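Local coordinates for protein toll-like receptor 13 (Mus musculus, PDB 4Z0C) that recognises single-stranded bacterial 23S ribosomal RNA and signals through MYD88 and TRAF6 to activate NF-kappa-B and the inflammatory response, at residues E83-L88 with S106-L111; L335-L340 with L359-F364; L402-L407 with L426-L431; Q451-S456 with S469-L474; T578-S583 with Q600-L605. All coordinates share one frame; numbering follows the deposited sequence.

All five contacts join turns, or parts of turns, of the leucine-rich-repeat solenoid that forms the ectodomain of this receptor, and they follow one another in series along the chain. Contacts 1 and 3 pair neighbouring parallel strands of the concave surface; contact 2 joins the loops that follow such strands. Contacts 4 and 5 pack a strand against the loop leading into the next one. Contacts 3 and 4 have centres about 10 Å apart and touch, since strands 428-430 and 452-454 are neighbours. Contact 1 lies about 42 Å from contact 3, centre to centre. The repeated strands build a concave surface, part of which, around strands 452-454 and 579-581 of contacts 4 and 5, receives the single-stranded RNA.

Contact 1 (E83-L88 with S106-L111); sequences ENLTLL and SSLKTL
Leu108 pushes its CD1 methyl between two leucines of the preceding repeat, 3.7 Å from Leu88 CB and 3.8 Å from Leu85 CD2. With CG anti to the backbone N (chi1 -160°), its side chain lies beside that of Leu85 and points the same way. Next to it, Leu111 runs alongside Leu88, Leu111 CD1 meeting Leu88 CD2 at 3.7 Å. The backbones form short parallel strands, 87-88 and 110-111 here, of the concave leucine-rich-repeat surface. Thr86 O takes two N-H groups, from Lys109 N and, at 3.0 Å, from Thr110 N, while Leu88 N donates to Thr110 O. On the face opposite the leucine core, Leu87 CG rests 4.1 Å from Thr110 OG1. Before the strands, Ser107 OG donates to Glu83 O at 2.9 Å, tilted 20° from the carbonyl plane. Farther out, Leu64 backs Leu85 and Leu88, and Leu135 continues the leucine row beyond Leu111.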
# COMPACT_ATOMS: atom_id res chain seq x y z
N GLU A 83 -32.86 -0.16 -38.17
CA GLU A 83 -33.24 1.19 -38.56
C GLU A 83 -33.30 2.22 -37.41
O GLU A 83 -33.53 3.40 -37.65
CB GLU A 83 -34.55 1.18 -39.35
CG GLU A 83 -34.36 1.58 -40.82
CD GLU A 83 -34.26 0.40 -41.77
OE1 GLU A 83 -34.81 0.49 -42.88
OE2 GLU A 83 -33.59 -0.60 -41.42
N ASN A 84 -33.09 1.77 -36.18
CA ASN A 84 -33.05 2.72 -35.08
C ASN A 84 -31.62 2.98 -34.56
O ASN A 84 -31.43 3.73 -33.60
CB ASN A 84 -34.05 2.34 -33.98
CG ASN A 84 -35.50 2.75 -34.34
OD1 ASN A 84 -35.72 3.35 -35.39
ND2 ASN A 84 -36.49 2.39 -33.49
N LEU A 85 -30.62 2.35 -35.21
CA LEU A 85 -29.22 2.41 -34.76
C LEU A 85 -28.65 3.79 -34.97
O LEU A 85 -28.67 4.29 -36.08
CB LEU A 85 -28.35 1.40 -35.50
CG LEU A 85 -27.06 0.99 -34.78
CD1 LEU A 85 -27.37 0.04 -33.63
CD2 LEU A 85 -26.05 0.33 -35.73
N THR A 86 -28.14 4.39 -33.90
CA THR A 86 -27.56 5.73 -34.00
C THR A 86 -26.04 5.74 -33.82
O THR A 86 -25.35 6.68 -34.23
CB THR A 86 -28.24 6.72 -33.05
OG1 THR A 86 -28.12 6.25 -31.70
CG2 THR A 86 -29.73 6.86 -33.40
N LEU A 87 -25.52 4.68 -33.21
CA LEU A 87 -24.08 4.55 -33.03
C LEU A 87 -23.59 3.19 -33.51
O LEU A 87 -24.18 2.17 -33.19
CB LEU A 87 -23.72 4.78 -31.56
CG LEU A 87 -22.26 5.10 -31.16
CD1 LEU A 87 -22.23 5.65 -29.75
CD2 LEU A 87 -21.38 3.85 -31.22
N LEU A 88 -22.52 3.18 -34.30
CA LEU A 88 -21.91 1.92 -34.72
C LEU A 88 -20.41 1.99 -34.51
O LEU A 88 -19.74 2.79 -35.14
CB LEU A 88 -22.20 1.63 -36.18
CG LEU A 88 -21.56 0.36 -36.74
CD1 LEU A 88 -21.86 -0.84 -35.85
CD2 LEU A 88 -22.07 0.09 -38.16
N SER A 106 -30.51 3.69 -41.58
CA SER A 106 -31.07 4.97 -42.01
C SER A 106 -31.14 6.01 -40.90
O SER A 106 -31.44 7.18 -41.16
CB SER A 106 -32.44 4.78 -42.70
OG SER A 106 -33.47 4.58 -41.75
N SER A 107 -30.86 5.59 -39.67
CA SER A 107 -30.76 6.51 -38.54
C SER A 107 -29.33 6.69 -38.00
O SER A 107 -29.11 7.48 -37.08
CB SER A 107 -31.68 6.06 -37.41
OG SER A 107 -33.03 6.27 -37.73
N LEU A 108 -28.37 5.96 -38.55
CA LEU A 108 -26.98 6.00 -38.06
C LEU A 108 -26.44 7.41 -38.01
O LEU A 108 -26.35 8.07 -39.05
CB LEU A 108 -26.07 5.14 -38.93
CG LEU A 108 -24.76 4.71 -38.28
CD1 LEU A 108 -25.06 3.68 -37.19
CD2 LEU A 108 -23.84 4.13 -39.32
N LYS A 109 -26.08 7.88 -36.81
CA LYS A 109 -25.52 9.22 -36.62
C LYS A 109 -24.00 9.24 -36.52
O LYS A 109 -23.36 10.19 -36.95
CB LYS A 109 -26.13 9.90 -35.40
CG LYS A 109 -27.49 10.48 -35.68
CD LYS A 109 -28.16 11.01 -34.44
CE LYS A 109 -27.41 12.16 -33.83
NZ LYS A 109 -27.92 12.43 -32.46
N THR A 110 -23.43 8.20 -35.92
CA THR A 110 -21.97 8.11 -35.82
C THR A 110 -21.41 6.74 -36.18
O THR A 110 -21.94 5.71 -35.79
CB THR A 110 -21.39 8.65 -34.46
OG1 THR A 110 -20.52 7.68 -33.88
CG2 THR A 110 -22.48 9.00 -33.47
N LEU A 111 -20.37 6.74 -37.01
CA LEU A 111 -19.76 5.51 -37.46
C LEU A 111 -18.27 5.58 -37.16
O LEU A 111 -17.57 6.46 -37.67
CB LEU A 111 -19.98 5.32 -38.96
CG LEU A 111 -19.26 4.16 -39.62
CD1 LEU A 111 -19.67 2.84 -39.02
CD2 LEU A 111 -19.52 4.15 -41.12

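Contact 2 (L335-L340 with L359-F364); sequences LNKCQL and LSHNKF
The asparagine ladder of the leucine-rich repeats passes through this pair of loops, with Asn362 as its rung and Cys338 at the equivalent position one repeat earlier. The Asn362 amide bridges both turns. Its ND2 donates to Leu335 O across the contact at 2.9 Å, almost straight (174°), and to Leu359 O of its own loop at 3.0 Å; both acceptors lie close to the amide plane. OD1 accepts Leu340 N at 3.3 Å, the donor standing above the carbonyl plane. A chi1 of -78°, which sets CG beside the backbone N, turns the amide toward segment 335-340, between Leu335 O and Leu340 N. Backbone bonds from Lys337 N to Ser360 O and from Lys363 N to Leu340 O tie the loops before and after it. Toward the core, Leu335 CB packs on Leu359 CD2. Phe364 is turned so that Leu340 O stands over the centre of one face, and its CZ reaches Leu340 CB at 3.6 Å. The next rung, Asn386, bonds Leu359 O and Phe364 N. Past the strand ends, the carbonyls of Leu335 and Leu359 and the N-H of Leu340 are thus bonded by one amide, gripped at both ends, which fixes its rotation.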
# COMPACT_ATOMS: atom_id res chain seq x y z
N LEU A 335 1.44 28.26 -18.41
CA LEU A 335 2.89 28.31 -18.39
C LEU A 335 3.46 27.01 -17.81
O LEU A 335 4.54 26.99 -17.23
CB LEU A 335 3.36 29.51 -17.56
CG LEU A 335 3.27 30.85 -18.27
CD1 LEU A 335 3.41 32.01 -17.30
CD2 LEU A 335 4.33 30.91 -19.34
N ASN A 336 2.70 25.93 -17.97
CA ASN A 336 3.10 24.61 -17.52
C ASN A 336 4.24 23.95 -18.35
O ASN A 336 4.39 24.22 -19.54
CB ASN A 336 1.86 23.70 -17.47
CG ASN A 336 1.22 23.51 -18.83
OD1 ASN A 336 0.82 24.47 -19.49
ND2 ASN A 336 1.13 22.26 -19.26
N LYS A 337 5.03 23.09 -17.70
CA LYS A 337 6.11 22.33 -18.35
C LYS A 337 7.19 23.19 -19.00
O LYS A 337 7.83 22.75 -19.95
CB LYS A 337 5.59 21.32 -19.39
CG LYS A 337 4.69 20.19 -18.91
CD LYS A 337 4.66 19.09 -19.99
CE LYS A 337 3.47 18.14 -19.91
NZ LYS A 337 2.60 18.32 -18.71
N CYS A 338 7.38 24.40 -18.51
CA CYS A 338 8.55 25.19 -18.90
C CYS A 338 9.70 24.86 -17.94
O CYS A 338 9.75 23.75 -17.39
CB CYS A 338 8.22 26.67 -18.85
SG CYS A 338 6.87 27.16 -19.96
N GLN A 339 10.61 25.80 -17.71
CA GLN A 339 11.69 25.58 -16.75
C GLN A 339 11.70 26.69 -15.70
O GLN A 339 12.73 27.06 -15.20
CB GLN A 339 13.04 25.54 -17.46
CG GLN A 339 13.17 24.44 -18.50
CD GLN A 339 13.26 23.07 -17.85
OE1 GLN A 339 14.00 22.89 -16.89
NE2 GLN A 339 12.51 22.12 -18.37
N LEU A 340 10.53 27.20 -15.37
CA LEU A 340 10.43 28.35 -14.49
C LEU A 340 10.84 28.01 -13.07
O LEU A 340 10.38 27.01 -12.51
CB LEU A 340 8.99 28.87 -14.48
CG LEU A 340 8.52 29.49 -15.81
CD1 LEU A 340 7.00 29.62 -15.83
CD2 LEU A 340 9.21 30.86 -16.02
N LEU A 359 0.59 26.90 -13.65
CA LEU A 359 2.04 26.94 -13.45
C LEU A 359 2.59 25.54 -13.13
O LEU A 359 3.71 25.38 -12.67
CB LEU A 359 2.37 27.90 -12.31
CG LEU A 359 2.23 29.38 -12.66
CD1 LEU A 359 2.46 30.23 -11.41
CD2 LEU A 359 3.17 29.75 -13.79
N SER A 360 1.80 24.53 -13.42
CA SER A 360 2.12 23.18 -13.02
C SER A 360 3.33 22.62 -13.76
O SER A 360 3.56 23.00 -14.90
CB SER A 360 0.91 22.27 -13.24
OG SER A 360 0.64 22.12 -14.63
N HIS A 361 4.09 21.74 -13.10
CA HIS A 361 5.17 20.98 -13.74
C HIS A 361 6.38 21.87 -14.14
O HIS A 361 6.99 21.69 -15.20
CB HIS A 361 4.62 20.22 -14.95
CG HIS A 361 5.30 18.92 -15.20
ND1 HIS A 361 4.68 17.88 -15.88
CD2 HIS A 361 6.54 18.47 -14.88
CE1 HIS A 361 5.52 16.86 -15.97
NE2 HIS A 361 6.65 17.19 -15.37
N ASN A 362 6.72 22.82 -13.26
CA ASN A 362 7.92 23.61 -13.44
C ASN A 362 9.00 23.26 -12.40
O ASN A 362 9.12 22.11 -11.98
CB ASN A 362 7.58 25.11 -13.45
CG ASN A 362 7.01 25.56 -14.81
OD1 ASN A 362 7.72 25.59 -15.81
ND2 ASN A 362 5.72 25.91 -14.83
N LYS A 363 9.79 24.25 -12.00
CA LYS A 363 10.89 24.02 -11.07
C LYS A 363 10.75 24.99 -9.90
O LYS A 363 11.75 25.43 -9.34
CB LYS A 363 12.24 24.27 -11.75
CG LYS A 363 12.51 23.51 -13.06
CD LYS A 363 12.49 22.02 -12.82
CE LYS A 363 12.86 21.25 -14.07
NZ LYS A 363 12.16 19.92 -14.05
N PHE A 364 9.53 25.34 -9.55
CA PHE A 364 9.31 26.25 -8.44
C PHE A 364 9.56 25.53 -7.11
O PHE A 364 8.91 24.51 -6.79
CB PHE A 364 7.89 26.83 -8.45
CG PHE A 364 7.62 27.82 -9.57
CD1 PHE A 364 8.25 29.07 -9.58
CD2 PHE A 364 6.71 27.53 -10.58
CE1 PHE A 364 7.98 29.99 -10.59
CE2 PHE A 364 6.44 28.44 -11.60
CZ PHE A 364 7.08 29.67 -11.59

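Contact 3 (L402-L407 with L426-L431); sequences LKELNL and LEVLDL
Leu426 CD1 is the bump that settles into a hollow of segment 402-407, its floor the Lys403 peptide, with Lys403 C 3.6 Å away. Leu402 CD2 at 3.9 Å and Leu405 CB at 4.1 Å form the walls. Farther along the strand, Leu429 sends CD1 back toward the first strand, 3.9 Å from Leu405 CD2 and close to Leu405 O. Paired in register and with CG anti to the backbone N in both, Leu405 and Leu429 lie side by side pointing the same way. The row closes with Leu431 CD2 against Leu407 CD1 at 4.0 Å. This stack of leucines, continued by Leu381 before it and Leu453 after it, is part of the core of the leucine-rich-repeat solenoid, lying behind parallel strands 404-406 and 428-430, whose axes run 5.0 Å apart and only 5° from parallel. Lys403 O takes the N-H groups of both Glu427 and Val428; Leu405 N to Val428 O, Asp430 N to Leu405 O and Leu407 N to Asp430 O follow. On the opposite, concave face Glu404 CG lies alongside Val428 CB, and the Asn406 amide and Asp430 carboxylate stand in register, their planes 4° apart. Asn406 OD1 accepts Ala408 N and Asp430 OD1 accepts Gly432 N, so each group is anchored to its own loop.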
# COMPACT_ATOMS: atom_id res chain seq x y z
N LEU A 402 -10.21 33.38 -5.46
CA LEU A 402 -9.79 32.03 -5.83
C LEU A 402 -10.83 30.99 -5.40
O LEU A 402 -11.32 31.01 -4.27
CB LEU A 402 -8.41 31.71 -5.24
CG LEU A 402 -7.61 30.65 -5.99
CD1 LEU A 402 -7.15 31.21 -7.34
CD2 LEU A 402 -6.42 30.17 -5.16
N LYS A 403 -11.21 30.12 -6.34
CA LYS A 403 -12.22 29.12 -6.06
C LYS A 403 -11.58 27.74 -6.05
O LYS A 403 -12.02 26.85 -5.33
CB LYS A 403 -13.35 29.19 -7.09
CG LYS A 403 -14.01 30.56 -7.16
CD LYS A 403 -15.01 30.72 -8.31
CE LYS A 403 -16.41 30.34 -7.87
NZ LYS A 403 -17.45 30.72 -8.87
N GLU A 404 -10.52 27.59 -6.82
CA GLU A 404 -9.85 26.29 -6.91
C GLU A 404 -8.33 26.40 -6.91
O GLU A 404 -7.75 27.09 -7.74
CB GLU A 404 -10.32 25.53 -8.16
CG GLU A 404 -9.55 24.23 -8.35
CD GLU A 404 -10.17 23.28 -9.35
OE1 GLU A 404 -9.48 22.30 -9.72
OE2 GLU A 404 -11.35 23.49 -9.74
N LEU A 405 -7.69 25.68 -5.99
CA LEU A 405 -6.23 25.64 -5.89
C LEU A 405 -5.74 24.20 -6.06
O LEU A 405 -6.14 23.31 -5.31
CB LEU A 405 -5.75 26.23 -4.56
CG LEU A 405 -4.24 26.24 -4.22
CD1 LEU A 405 -3.40 27.03 -5.25
CD2 LEU A 405 -3.97 26.75 -2.80
N ASN A 406 -4.91 23.97 -7.06
CA ASN A 406 -4.35 22.64 -7.29
C ASN A 406 -2.86 22.59 -6.97
O ASN A 406 -2.03 23.20 -7.67
CB ASN A 406 -4.59 22.20 -8.74
CG ASN A 406 -4.17 20.75 -8.99
OD1 ASN A 406 -3.87 20.01 -8.06
ND2 ASN A 406 -4.15 20.36 -10.26
N LEU A 407 -2.54 21.85 -5.91
CA LEU A 407 -1.19 21.67 -5.40
C LEU A 407 -0.81 20.19 -5.40
O LEU A 407 0.07 19.78 -4.67
CB LEU A 407 -1.12 22.20 -3.97
CG LEU A 407 -1.15 23.72 -3.82
CD1 LEU A 407 -1.45 24.09 -2.40
CD2 LEU A 407 0.22 24.25 -4.20
N LEU A 426 -12.44 29.82 -1.55
CA LEU A 426 -11.99 28.54 -2.09
C LEU A 426 -13.11 27.50 -1.97
O LEU A 426 -13.84 27.49 -0.98
CB LEU A 426 -10.74 28.06 -1.36
CG LEU A 426 -9.78 27.24 -2.22
CD1 LEU A 426 -9.22 28.09 -3.39
CD2 LEU A 426 -8.66 26.67 -1.36
N GLU A 427 -13.25 26.67 -2.99
CA GLU A 427 -14.29 25.65 -3.02
C GLU A 427 -13.67 24.27 -3.16
O GLU A 427 -14.21 23.29 -2.67
CB GLU A 427 -15.31 25.92 -4.15
CG GLU A 427 -16.20 27.16 -3.93
CD GLU A 427 -17.11 27.51 -5.13
OE1 GLU A 427 -17.03 26.84 -6.18
OE2 GLU A 427 -17.93 28.45 -5.01
N VAL A 428 -12.54 24.20 -3.84
CA VAL A 428 -11.86 22.93 -4.05
C VAL A 428 -10.38 23.09 -3.75
O VAL A 428 -9.71 23.98 -4.30
CB VAL A 428 -11.97 22.45 -5.50
CG1 VAL A 428 -11.25 21.12 -5.67
CG2 VAL A 428 -13.43 22.33 -5.91
N LEU A 429 -9.86 22.24 -2.87
CA LEU A 429 -8.44 22.28 -2.54
C LEU A 429 -7.79 20.91 -2.72
O LEU A 429 -8.14 19.94 -2.01
CB LEU A 429 -8.23 22.81 -1.13
CG LEU A 429 -6.80 22.74 -0.60
CD1 LEU A 429 -5.81 23.52 -1.49
CD2 LEU A 429 -6.79 23.27 0.82
N ASP A 430 -6.85 20.81 -3.65
CA ASP A 430 -6.24 19.52 -3.94
C ASP A 430 -4.82 19.45 -3.39
O ASP A 430 -3.89 20.06 -3.94
CB ASP A 430 -6.24 19.25 -5.45
CG ASP A 430 -5.90 17.80 -5.78
OD1 ASP A 430 -5.55 17.01 -4.86
OD2 ASP A 430 -5.95 17.43 -6.98
N LEU A 431 -4.67 18.69 -2.30
CA LEU A 431 -3.36 18.52 -1.66
C LEU A 431 -2.87 17.10 -1.81
O LEU A 431 -2.00 16.64 -1.07
CB LEU A 431 -3.41 18.88 -0.18
CG LEU A 431 -3.36 20.40 0.01
CD1 LEU A 431 -3.94 20.81 1.35
CD2 LEU A 431 -1.91 20.83 -0.12

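Contact 4 (Q451-S456 with S469-L474); sequences QSLILS and SGLTNL. With nucleotides of chain C.
Leu471 opens the approach to the strand, its CD1 reaching Leu453 CD2 at 4.2 Å, the two side chains crossing at about a right angle. It lies where the loop closing one leucine-rich repeat turns toward the next strand: Leu471 is the centre of an inverse gamma turn and the first residue of a type I beta turn, closed by Leu474 N bonding Leu471 O at 3.1 Å. Within that turn Asn473 brings its carbonyl O to 3.9 Å from Gln451 CA, while its ND2 is held by Lys448 O. Leu474 follows and comes closest to the first segment. Its chi1 of -160° swings CG away from its own N-H and lays CD1 on the Gln451 peptide, 3.5 Å from Gln451 C, and against Leu453 CB at 4.1 Å. No hydrogen bond crosses between the segments. The same strand leads to the RNA: Ile454 and Ser456 pack on adenine bases, and Ser456 OG donates to O6 of guanosine G3 of chain C at 2.7 Å.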
# COMPACT_ATOMS: atom_id res chain seq x y z
N GLN A 451 -15.71 23.05 -0.45
CA GLN A 451 -16.72 22.07 -0.82
C GLN A 451 -16.09 20.69 -0.90
O GLN A 451 -16.65 19.69 -0.46
CB GLN A 451 -17.31 22.47 -2.19
CG GLN A 451 -18.83 22.42 -2.26
CD GLN A 451 -19.47 23.78 -2.47
OE1 GLN A 451 -19.18 24.48 -3.45
NE2 GLN A 451 -20.32 24.18 -1.54
N SER A 452 -14.87 20.67 -1.43
CA SER A 452 -14.15 19.45 -1.73
C SER A 452 -12.70 19.59 -1.25
O SER A 452 -12.03 20.58 -1.54
CB SER A 452 -14.19 19.20 -3.24
OG SER A 452 -13.41 18.09 -3.61
N LEU A 453 -12.24 18.63 -0.47
CA LEU A 453 -10.86 18.60 0.01
C LEU A 453 -10.21 17.25 -0.29
O LEU A 453 -10.71 16.20 0.15
CB LEU A 453 -10.79 18.88 1.52
CG LEU A 453 -9.44 18.68 2.23
CD1 LEU A 453 -8.33 19.49 1.58
CD2 LEU A 453 -9.50 19.04 3.73
N ILE A 454 -9.10 17.28 -1.00
CA ILE A 454 -8.35 16.06 -1.30
C ILE A 454 -7.01 15.97 -0.54
O ILE A 454 -6.14 16.81 -0.71
CB ILE A 454 -8.08 15.97 -2.79
CG1 ILE A 454 -9.41 16.00 -3.56
CG2 ILE A 454 -7.25 14.74 -3.09
CD1 ILE A 454 -9.25 16.12 -5.07
N LEU A 455 -6.86 14.96 0.31
CA LEU A 455 -5.61 14.77 1.07
C LEU A 455 -5.04 13.40 0.79
O LEU A 455 -4.25 12.88 1.56
CB LEU A 455 -5.84 14.91 2.57
CG LEU A 455 -6.06 16.34 3.00
CD1 LEU A 455 -6.73 16.36 4.36
CD2 LEU A 455 -4.73 17.08 3.02
N SER A 456 -5.46 12.80 -0.31
CA SER A 456 -5.08 11.44 -0.60
C SER A 456 -3.62 11.29 -0.99
O SER A 456 -2.99 12.23 -1.47
CB SER A 456 -6.00 10.86 -1.68
OG SER A 456 -5.86 11.58 -2.87
N SER A 469 -11.86 21.84 11.67
CA SER A 469 -12.78 22.90 12.10
C SER A 469 -12.89 24.03 11.05
O SER A 469 -11.96 24.28 10.27
CB SER A 469 -12.37 23.46 13.47
OG SER A 469 -11.24 24.30 13.35
N GLY A 470 -14.05 24.67 10.99
CA GLY A 470 -14.28 25.73 10.03
C GLY A 470 -14.76 25.25 8.67
O GLY A 470 -15.19 26.05 7.84
N LEU A 471 -14.70 23.94 8.44
CA LEU A 471 -15.10 23.40 7.16
C LEU A 471 -16.59 23.04 7.18
O LEU A 471 -16.98 21.93 6.85
CB LEU A 471 -14.25 22.19 6.79
CG LEU A 471 -12.79 22.54 6.53
CD1 LEU A 471 -11.96 21.30 6.20
CD2 LEU A 471 -12.68 23.58 5.41
N THR A 472 -17.40 24.02 7.56
CA THR A 472 -18.83 23.86 7.74
C THR A 472 -19.57 23.41 6.48
O THR A 472 -20.53 22.64 6.55
CB THR A 472 -19.45 25.17 8.26
OG1 THR A 472 -18.85 25.51 9.52
CG2 THR A 472 -20.97 25.06 8.40
N ASN A 473 -19.09 23.87 5.33
CA ASN A 473 -19.69 23.55 4.04
C ASN A 473 -19.02 22.42 3.28
O ASN A 473 -19.28 22.24 2.08
CB ASN A 473 -19.79 24.79 3.15
CG ASN A 473 -20.80 25.78 3.67
OD1 ASN A 473 -22.00 25.48 3.76
ND2 ASN A 473 -20.34 26.98 4.00
N LEU A 474 -18.10 21.70 3.92
CA LEU A 474 -17.40 20.64 3.20
C LEU A 474 -18.39 19.54 2.83
O LEU A 474 -19.16 19.06 3.68
CB LEU A 474 -16.22 20.09 3.98
CG LEU A 474 -15.23 19.38 3.06
CD1 LEU A 474 -14.50 20.40 2.18
CD2 LEU A 474 -14.25 18.54 3.85
P G C 3 -5.41 1.30 -8.36
OP1 G C 3 -4.19 1.22 -7.54
OP2 G C 3 -6.04 0.03 -8.78
O5' G C 3 -6.45 2.18 -7.54
C5' G C 3 -7.42 1.51 -6.74
C4' G C 3 -8.75 2.22 -6.68
O4' G C 3 -8.63 3.43 -5.89
C3' G C 3 -9.36 2.65 -8.02
O3' G C 3 -10.78 2.65 -7.90
C2' G C 3 -8.90 4.10 -8.12
O2' G C 3 -9.74 4.88 -8.94
C1' G C 3 -8.99 4.55 -6.66
N9 G C 3 -8.10 5.63 -6.27
C8 G C 3 -6.74 5.67 -6.38
N7 G C 3 -6.23 6.77 -5.90
C5 G C 3 -7.32 7.50 -5.44
C6 G C 3 -7.40 8.78 -4.83
O6 G C 3 -6.50 9.57 -4.56
N1 G C 3 -8.70 9.12 -4.52
C2 G C 3 -9.80 8.35 -4.79
N2 G C 3 -10.97 8.88 -4.42
N3 G C 3 -9.75 7.16 -5.37
C4 G C 3 -8.49 6.80 -5.66

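Contact 5 (T578-S583 with Q600-L605); sequences TKLDIS and QNLKRL
Leu605 lays its CD1 methyl against Leu580 CB at 4.0 Å and over the Thr578 peptide, 3.6 Å from Thr578 C. The trans setting of its first torsion (chi1 -165°) extends the branch to that peptide. Leu602 points in roughly the same direction as Leu605, whereas Leu580 leaves the strand toward the 600-605 loop at a steep angle to both. The Leu602 contact is looser, Leu602 CD1 to Leu580 CD2 at 4.5 Å. The turn that carries both leucines is a type I beta turn from Leu602 to Leu605, with Leu602 also the centre of an inverse gamma turn; this is the bend by which one leucine-rich repeat leads into the next. Phe571 and Phe599 pack on Leu580 as well. At the far end of the strand, Asp581 OD1 accepts Ser583 N at 3.0 Å, an Asx turn in which the N-H comes from above the carboxylate plane. The segments are joined across the core by apolar packing without a hydrogen bond, while Asp581 OD2 takes N6 of an RNA adenine, Lys579 packs on a sugar and Ser583 on a guanine; the Asx turn probably helps to orient the carboxylate for the adenine.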
# COMPACT_ATOMS: atom_id res chain seq x y z
N THR A 578 -28.72 1.92 1.04
CA THR A 578 -29.21 1.59 -0.28
C THR A 578 -28.29 0.61 -1.02
O THR A 578 -28.74 -0.24 -1.78
CB THR A 578 -29.39 2.91 -1.08
OG1 THR A 578 -30.76 3.31 -1.00
CG2 THR A 578 -28.96 2.77 -2.53
N LYS A 579 -26.98 0.76 -0.79
CA LYS A 579 -25.97 -0.10 -1.40
C LYS A 579 -24.91 -0.51 -0.38
O LYS A 579 -24.36 0.35 0.31
CB LYS A 579 -25.29 0.61 -2.55
CG LYS A 579 -24.11 -0.15 -3.13
CD LYS A 579 -23.60 0.55 -4.40
CE LYS A 579 -22.46 -0.24 -5.03
NZ LYS A 579 -21.93 0.42 -6.25
N LEU A 580 -24.60 -1.81 -0.33
CA LEU A 580 -23.56 -2.36 0.53
C LEU A 580 -22.64 -3.26 -0.28
O LEU A 580 -23.11 -4.15 -0.98
CB LEU A 580 -24.19 -3.17 1.67
CG LEU A 580 -23.19 -3.93 2.53
CD1 LEU A 580 -22.29 -2.93 3.18
CD2 LEU A 580 -23.90 -4.78 3.58
N ASP A 581 -21.34 -3.03 -0.21
CA ASP A 581 -20.37 -3.93 -0.85
C ASP A 581 -19.31 -4.45 0.14
O ASP A 581 -18.57 -3.68 0.75
CB ASP A 581 -19.71 -3.24 -2.04
CG ASP A 581 -18.72 -4.15 -2.78
OD1 ASP A 581 -17.70 -4.56 -2.21
OD2 ASP A 581 -18.94 -4.41 -3.98
N ILE A 582 -19.27 -5.77 0.30
CA ILE A 582 -18.24 -6.46 1.06
C ILE A 582 -17.66 -7.59 0.23
O ILE A 582 -17.75 -8.78 0.59
CB ILE A 582 -18.79 -7.04 2.37
CG1 ILE A 582 -19.73 -6.04 3.01
CG2 ILE A 582 -17.63 -7.37 3.30
CD1 ILE A 582 -20.31 -6.49 4.33
N SER A 583 -17.08 -7.20 -0.90
CA SER A 583 -16.52 -8.16 -1.84
C SER A 583 -15.01 -8.22 -1.70
O SER A 583 -14.40 -7.28 -1.22
CB SER A 583 -16.89 -7.76 -3.27
OG SER A 583 -18.29 -7.60 -3.38
N GLN A 600 -30.87 -7.40 9.32
CA GLN A 600 -32.27 -7.25 9.72
C GLN A 600 -32.88 -5.87 9.55
O GLN A 600 -34.06 -5.75 9.24
CB GLN A 600 -32.46 -7.69 11.16
CG GLN A 600 -32.71 -9.16 11.31
CD GLN A 600 -33.12 -9.52 12.72
OE1 GLN A 600 -32.67 -8.89 13.69
NE2 GLN A 600 -33.99 -10.51 12.84
N ASN A 601 -32.09 -4.83 9.74
CA ASN A 601 -32.66 -3.49 9.67
C ASN A 601 -32.54 -2.83 8.30
O ASN A 601 -33.06 -1.73 8.08
CB ASN A 601 -32.07 -2.61 10.75
CG ASN A 601 -32.89 -2.63 12.00
OD1 ASN A 601 -32.88 -3.61 12.74
ND2 ASN A 601 -33.65 -1.57 12.23
N LEU A 602 -31.86 -3.51 7.39
CA LEU A 602 -31.56 -2.92 6.10
C LEU A 602 -32.74 -3.12 5.17
O LEU A 602 -32.65 -3.80 4.14
CB LEU A 602 -30.27 -3.51 5.52
CG LEU A 602 -29.00 -3.42 6.38
CD1 LEU A 602 -27.78 -3.89 5.59
CD2 LEU A 602 -28.79 -2.01 6.93
N LYS A 603 -33.87 -2.55 5.57
CA LYS A 603 -35.12 -2.73 4.85
C LYS A 603 -35.18 -1.88 3.58
O LYS A 603 -36.04 -2.12 2.73
CB LYS A 603 -36.30 -2.43 5.77
CG LYS A 603 -36.62 -3.59 6.70
CD LYS A 603 -36.90 -3.10 8.09
CE LYS A 603 -37.02 -4.25 9.07
NZ LYS A 603 -37.10 -3.73 10.47
N ARG A 604 -34.25 -0.94 3.44
CA ARG A 604 -34.17 -0.13 2.22
C ARG A 604 -33.01 -0.52 1.31
O ARG A 604 -32.73 0.19 0.36
CB ARG A 604 -34.04 1.37 2.52
CG ARG A 604 -35.32 2.14 2.62
CD ARG A 604 -35.03 3.46 3.30
NE ARG A 604 -36.21 4.09 3.90
CZ ARG A 604 -36.78 3.68 5.02
NH1 ARG A 604 -36.29 2.64 5.68
NH2 ARG A 604 -37.85 4.31 5.49
N LEU A 605 -32.33 -1.63 1.59
CA LEU A 605 -31.20 -2.01 0.76
C LEU A 605 -31.64 -2.38 -0.66
O LEU A 605 -32.52 -3.22 -0.85
CB LEU A 605 -30.41 -3.16 1.40
CG LEU A 605 -29.00 -3.42 0.81
CD1 LEU A 605 -28.03 -2.31 1.13
CD2 LEU A 605 -28.43 -4.75 1.26